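Local coordinates for resiniferatoxin-binding, phosphotriesterase-related protein (Rhodobacter sphaeroides 2.4.1, PDB 3K2G), which probably hydrolyses phosphoric esters, as a TIM-barrel member of the phosphotriesterase family that carries two zinc ions in each subunit, at residues G294-D297 with R298-L301; H333-D337 with A338-T342. All coordinates share one frame; numbering follows the deposited sequence.

Contact 1 (G294-D297 with R298-L301); sequences GYLD and RILL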
ATOM      1  N   GLY B 294      -5.687 -15.216 -11.147  1.00 24.05           N
ATOM      2  CA  GLY B 294      -5.928 -16.505 -11.776  1.00 22.85           C
ATOM      3  C   GLY B 294      -5.926 -17.734 -10.883  1.00 23.12           C
ATOM      4  O   GLY B 294      -5.721 -18.851 -11.367  1.00 22.53           O
ATOM      5  N   TYR B 295      -6.166 -17.554  -9.589  1.00 21.05           N
ATOM      6  CA  TYR B 295      -6.167 -18.686  -8.670  1.00 19.64           C
ATOM      7  C   TYR B 295      -7.530 -19.003  -8.068  1.00 20.31           C
ATOM      8  O   TYR B 295      -7.613 -19.597  -6.996  1.00 15.85           O
ATOM      9  CB  TYR B 295      -5.162 -18.436  -7.552  1.00 19.56           C
ATOM     10  CG  TYR B 295      -3.764 -18.230  -8.073  1.00 20.55           C
ATOM     11  CD1 TYR B 295      -3.071 -19.268  -8.688  1.00 19.76           C
ATOM     12  CD2 TYR B 295      -3.151 -16.984  -7.993  1.00 18.88           C
ATOM     13  CE1 TYR B 295      -1.797 -19.066  -9.217  1.00 21.06           C
ATOM     14  CE2 TYR B 295      -1.884 -16.771  -8.516  1.00 21.14           C
ATOM     15  CZ  TYR B 295      -1.215 -17.812  -9.126  1.00 19.59           C
ATOM     16  OH  TYR B 295       0.034 -17.592  -9.657  1.00 20.06           O
ATOM     17  N   LEU B 296      -8.596 -18.624  -8.766  1.00 19.45           N
ATOM     18  CA  LEU B 296      -9.948 -18.873  -8.275  1.00 20.19           C
ATOM     19  C   LEU B 296     -10.247 -20.350  -8.031  1.00 20.17           C
ATOM     20  O   LEU B 296     -10.936 -20.691  -7.069  1.00 19.34           O
ATOM     21  CB  LEU B 296     -10.989 -18.310  -9.251  1.00 21.07           C
ATOM     22  CG  LEU B 296     -12.466 -18.564  -8.912  1.00 22.43           C
ATOM     23  CD1 LEU B 296     -12.811 -17.906  -7.583  1.00 23.13           C
ATOM     24  CD2 LEU B 296     -13.357 -18.016 -10.032  1.00 22.65           C
ATOM     25  N   ASP B 297      -9.738 -21.231  -8.887  1.00 18.67           N
ATOM     26  CA  ASP B 297     -10.028 -22.648  -8.714  1.00 19.40           C
ATOM     27  C   ASP B 297      -9.312 -23.298  -7.544  1.00 17.74           C
ATOM     28  O   ASP B 297      -9.443 -24.502  -7.334  1.00 18.99           O
ATOM     29  CB  ASP B 297      -9.726 -23.443  -9.994  1.00 20.15           C
ATOM     30  CG  ASP B 297      -8.264 -23.394 -10.394  1.00 24.30           C
ATOM     31  OD1 ASP B 297      -7.377 -23.379  -9.508  1.00 21.93           O
ATOM     32  OD2 ASP B 297      -8.000 -23.394 -11.615  1.00 28.34           O
ATOM     33  N   ARG B 298      -8.561 -22.509  -6.783  1.00 17.25           N
ATOM     34  CA  ARG B 298      -7.835 -23.037  -5.636  1.00 17.07           C
ATOM     35  C   ARG B 298      -8.425 -22.522  -4.317  1.00 17.18           C
ATOM     36  O   ARG B 298      -7.950 -22.871  -3.232  1.00 16.00           O
ATOM     37  CB  ARG B 298      -6.364 -22.628  -5.727  1.00 20.49           C
ATOM     38  CG  ARG B 298      -5.375 -23.790  -5.671  1.00 25.85           C
ATOM     39  CD  ARG B 298      -5.139 -24.438  -7.026  1.00 21.20           C
ATOM     40  NE  ARG B 298      -6.304 -25.151  -7.536  1.00 18.33           N
ATOM     41  CZ  ARG B 298      -6.511 -26.459  -7.399  1.00 19.32           C
ATOM     42  NH1 ARG B 298      -7.605 -27.003  -7.904  1.00 15.29           N
ATOM     43  NH2 ARG B 298      -5.623 -27.222  -6.766  1.00 15.11           N
ATOM     44  N   ILE B 299      -9.471 -21.704  -4.414  1.00 14.02           N
ATOM     45  CA  ILE B 299     -10.090 -21.115  -3.231  1.00 13.26           C
ATOM     46  C   ILE B 299     -11.248 -21.908  -2.629  1.00 13.48           C
ATOM     47  O   ILE B 299     -12.201 -22.261  -3.328  1.00 13.04           O
ATOM     48  CB  ILE B 299     -10.581 -19.683  -3.538  1.00 14.46           C
ATOM     49  CG1 ILE B 299      -9.406 -18.845  -4.060  1.00 14.13           C
ATOM     50  CG2 ILE B 299     -11.174 -19.055  -2.278  1.00 12.80           C
ATOM     51  CD1 ILE B 299      -9.777 -17.439  -4.467  1.00 14.60           C
ATOM     52  N   LEU B 300     -11.156 -22.169  -1.323  1.00 12.34           N
ATOM     53  CA  LEU B 300     -12.183 -22.903  -0.584  1.00 13.03           C
ATOM     54  C   LEU B 300     -12.699 -22.037   0.570  1.00 11.99           C
ATOM     55  O   LEU B 300     -11.941 -21.261   1.151  1.00 11.49           O
ATOM     56  CB  LEU B 300     -11.616 -24.210  -0.021  1.00 12.30           C
ATOM     57  CG  LEU B 300     -11.097 -25.223  -1.048  1.00 11.45           C
ATOM     58  CD1 LEU B 300     -10.538 -26.440  -0.335  1.00  6.91           C
ATOM     59  CD2 LEU B 300     -12.231 -25.629  -1.985  1.00  8.95           C
ATOM     60  N   LEU B 301     -13.981 -22.196   0.899  1.00 13.00           N
ATOM     61  CA  LEU B 301     -14.634 -21.411   1.953  1.00 13.05           C
ATOM     62  C   LEU B 301     -15.391 -22.266   2.968  1.00 11.06           C
ATOM     63  O   LEU B 301     -16.062 -23.216   2.594  1.00 12.29           O
ATOM     64  CB  LEU B 301     -15.644 -20.455   1.327  1.00 13.34           C
ATOM     65  CG  LEU B 301     -15.241 -19.542   0.170  1.00 16.39           C
ATOM     66  CD1 LEU B 301     -16.496 -18.871  -0.396  1.00 15.97           C
ATOM     67  CD2 LEU B 301     -14.246 -18.510   0.641  1.00 14.67           C
TER
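Between Tyr-295 and Ile-299 the backbone winds through two overlapping 3-10 turns, Arg-298 N donating to Tyr-295 O at 3.1 Å and Ile-299 N to Leu-296 O at 3.2 Å, and from Ile-299 the chain runs out as a strand. Asp-297 has CG set between its backbone N and carbonyl carbon (chi1 62°), which turns OD1 toward the next residue. Arg-298 bends at chi2 and chi3 and brings NE back to that oxygen, a 2.9 Å salt bridge between NE and Asp-297 OD1. The carboxylate and guanidinium planes stand 80° apart, and NE comes from above the carboxylate plane. NE and NH1 also make weak bonds to Asp-297 O, while NH2 reaches Gly-256 O and Arg-232 O. Leu-296 CD1 and Ile-299 CD1 form the apolar pair, 4.4 Å apart; branched aliphatic residues suit this place, where both side chains also pack on Leu-343 of helix 337-352. Ile-299 CG1 lies against the carbonyl oxygen of Tyr-295. Arginine suits a buried turn because its several N-H groups can serve many acceptors. The neighbouring carboxylate would be expected to offset its charge and favour the ionised form of both groups.

Contact 2 (H333-D337 with A338-T342); sequences HGLDD and AALET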
ATOM      1  N   HIS B 333     -18.464  -7.353  -3.540  1.00 27.02           N
ATOM      2  CA  HIS B 333     -17.066  -7.086  -3.846  1.00 27.83           C
ATOM      3  C   HIS B 333     -16.712  -7.252  -5.324  1.00 29.10           C
ATOM      4  O   HIS B 333     -15.620  -6.873  -5.740  1.00 28.89           O
ATOM      5  CB  HIS B 333     -16.143  -7.980  -3.011  1.00 28.16           C
ATOM      6  CG  HIS B 333     -15.855  -7.444  -1.643  1.00 27.15           C
ATOM      7  ND1 HIS B 333     -16.782  -7.464  -0.623  1.00 26.42           N
ATOM      8  CD2 HIS B 333     -14.746  -6.863  -1.130  1.00 26.66           C
ATOM      9  CE1 HIS B 333     -16.255  -6.923   0.459  1.00 24.73           C
ATOM     10  NE2 HIS B 333     -15.020  -6.549   0.178  1.00 28.02           N
ATOM     11  N   GLY B 334     -17.610  -7.830  -6.111  1.00 28.66           N
ATOM     12  CA  GLY B 334     -17.320  -7.980  -7.527  1.00 32.04           C
ATOM     13  C   GLY B 334     -17.426  -9.361  -8.152  1.00 33.75           C
ATOM     14  O   GLY B 334     -17.318  -9.486  -9.372  1.00 33.48           O
ATOM     15  N   LEU B 335     -17.633 -10.400  -7.349  1.00 33.93           N
ATOM     16  CA  LEU B 335     -17.744 -11.747  -7.902  1.00 34.97           C
ATOM     17  C   LEU B 335     -19.144 -12.044  -8.428  1.00 35.59           C
ATOM     18  O   LEU B 335     -20.137 -11.693  -7.793  1.00 34.79           O
ATOM     19  CB  LEU B 335     -17.375 -12.797  -6.852  1.00 33.97           C
ATOM     20  CG  LEU B 335     -15.907 -12.942  -6.465  1.00 35.54           C
ATOM     21  CD1 LEU B 335     -15.775 -14.092  -5.472  1.00 35.10           C
ATOM     22  CD2 LEU B 335     -15.057 -13.207  -7.708  1.00 35.51           C
ATOM     23  N   ASP B 336     -19.221 -12.693  -9.587  1.00 36.70           N
ATOM     24  CA  ASP B 336     -20.517 -13.038 -10.162  1.00 37.55           C
ATOM     25  C   ASP B 336     -20.958 -14.416  -9.692  1.00 36.95           C
ATOM     26  O   ASP B 336     -20.187 -15.135  -9.061  1.00 37.33           O
ATOM     27  CB  ASP B 336     -20.479 -12.996 -11.697  1.00 39.38           C
ATOM     28  CG  ASP B 336     -19.438 -13.927 -12.293  1.00 41.26           C
ATOM     29  OD1 ASP B 336     -19.123 -14.961 -11.671  1.00 41.34           O
ATOM     30  OD2 ASP B 336     -18.947 -13.627 -13.404  1.00 43.11           O
ATOM     31  N   ASP B 337     -22.197 -14.778 -10.009  1.00 36.50           N
ATOM     32  CA  ASP B 337     -22.758 -16.063  -9.601  1.00 38.14           C
ATOM     33  C   ASP B 337     -21.924 -17.258 -10.059  1.00 36.25           C
ATOM     34  O   ASP B 337     -21.877 -18.280  -9.377  1.00 35.75           O
ATOM     35  CB  ASP B 337     -24.187 -16.212 -10.134  1.00 41.50           C
ATOM     36  CG  ASP B 337     -24.226 -16.598 -11.602  1.00 46.00           C
ATOM     37  OD1 ASP B 337     -23.696 -15.832 -12.439  1.00 48.97           O
ATOM     38  OD2 ASP B 337     -24.786 -17.674 -11.917  1.00 48.20           O
ATOM     39  N   ALA B 338     -21.281 -17.133 -11.218  1.00 33.97           N
ATOM     40  CA  ALA B 338     -20.451 -18.212 -11.748  1.00 31.83           C
ATOM     41  C   ALA B 338     -19.300 -18.470 -10.792  1.00 30.39           C
ATOM     42  O   ALA B 338     -18.955 -19.617 -10.504  1.00 28.30           O
ATOM     43  CB  ALA B 338     -19.910 -17.837 -13.127  1.00 31.90           C
ATOM     44  N   ALA B 339     -18.709 -17.387 -10.302  1.00 28.62           N
ATOM     45  CA  ALA B 339     -17.597 -17.484  -9.371  1.00 27.41           C
ATOM     46  C   ALA B 339     -18.068 -18.078  -8.044  1.00 26.47           C
ATOM     47  O   ALA B 339     -17.357 -18.868  -7.420  1.00 24.15           O
ATOM     48  CB  ALA B 339     -16.984 -16.107  -9.151  1.00 29.49           C
ATOM     49  N   LEU B 340     -19.273 -17.705  -7.617  1.00 23.97           N
ATOM     50  CA  LEU B 340     -19.810 -18.217  -6.361  1.00 23.11           C
ATOM     51  C   LEU B 340     -20.093 -19.708  -6.495  1.00 22.81           C
ATOM     52  O   LEU B 340     -19.903 -20.474  -5.549  1.00 19.14           O
ATOM     53  CB  LEU B 340     -21.094 -17.474  -5.983  1.00 22.42           C
ATOM     54  CG  LEU B 340     -20.972 -15.952  -5.878  1.00 23.67           C
ATOM     55  CD1 LEU B 340     -22.324 -15.364  -5.478  1.00 22.05           C
ATOM     56  CD2 LEU B 340     -19.902 -15.582  -4.860  1.00 22.36           C
ATOM     57  N   GLU B 341     -20.544 -20.106  -7.681  1.00 22.59           N
ATOM     58  CA  GLU B 341     -20.840 -21.503  -7.974  1.00 23.00           C
ATOM     59  C   GLU B 341     -19.525 -22.281  -7.942  1.00 21.30           C
ATOM     60  O   GLU B 341     -19.466 -23.400  -7.428  1.00 18.91           O
ATOM     61  CB  GLU B 341     -21.490 -21.606  -9.360  1.00 27.00           C
ATOM     62  CG  GLU B 341     -21.792 -23.018  -9.845  1.00 32.20           C
ATOM     63  CD  GLU B 341     -22.815 -23.738  -8.991  1.00 34.63           C
ATOM     64  OE1 GLU B 341     -23.825 -23.115  -8.606  1.00 37.30           O
ATOM     65  OE2 GLU B 341     -22.616 -24.938  -8.714  1.00 37.70           O
ATOM     66  N   THR B 342     -18.474 -21.671  -8.489  1.00 19.16           N
ATOM     67  CA  THR B 342     -17.148 -22.284  -8.526  1.00 20.94           C
ATOM     68  C   THR B 342     -16.605 -22.514  -7.111  1.00 19.52           C
ATOM     69  O   THR B 342     -16.031 -23.559  -6.808  1.00 15.82           O
ATOM     70  CB  THR B 342     -16.151 -21.390  -9.311  1.00 23.20           C
ATOM     71  OG1 THR B 342     -16.536 -21.346 -10.691  1.00 18.62           O
ATOM     72  CG2 THR B 342     -14.727 -21.929  -9.197  1.00 23.35           C
TER
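Asp-337, Ala-338 and Ala-339 form the heart of this contact, where an extended link turns into the first turn of a helix. Asp-337 CG, set between its backbone N and carbonyl carbon (chi1 79°), lies 3.0 Å from Ala-338 N; its acidic group suits an exposed helix start. Ala-339 N donates to Asp-336 OD1 at 2.8 Å and meets that oxygen nearly head-on. The carboxylate gets there because chi1 of 58° folds CG of Asp-336 back over its own backbone. Aspartate suits the N-cap, being short enough to bend over the opening turn and bearing a negative charge that should interact favourably with the helix dipole. The ladder opens with Leu-340 N to Asp-336 O at 3.1 Å and continues with Glu-341 N to Asp-337 O at 2.8 Å. Ala-338 is a small, helix-compatible residue on the exposed side. Ala-339 is buried, and its CB takes Leu-335 CD2 against it at 3.8 Å; Leu-335 and Leu-340 also touch Leu-330 of the preceding helix. Gly-334 takes the positive phi of a Schellman motif, where a CB would strike the carbonyl oxygen before it. The connection is thus a Schellman C-terminus followed, after Leu-335, by an aspartate N-cap.

In the fold
Contact 1 comes first along the chain, leading from helix 280-292 into strand 299-301, a strand of the TIM barrel that pairs with strand 258-261. Contact 2 follows, joining helix 321-332 to helix 337-352. Their centres lie about 11 Å apart, and they touch directly: Leu-296 CG meets Thr-342 CG2 at 4.1 Å, and Leu-296 CD2 meets Ala-339 CB at 4.2 Å. Helix 337-352, begun in contact 2, also supplies Leu-343, which packs on Leu-296, Ile-299 and Leu-335, and Asn-347, which bonds Leu-296 O and Ile-299 O. The last long helix is thereby laid against the turn entering the strand, away from the zinc site.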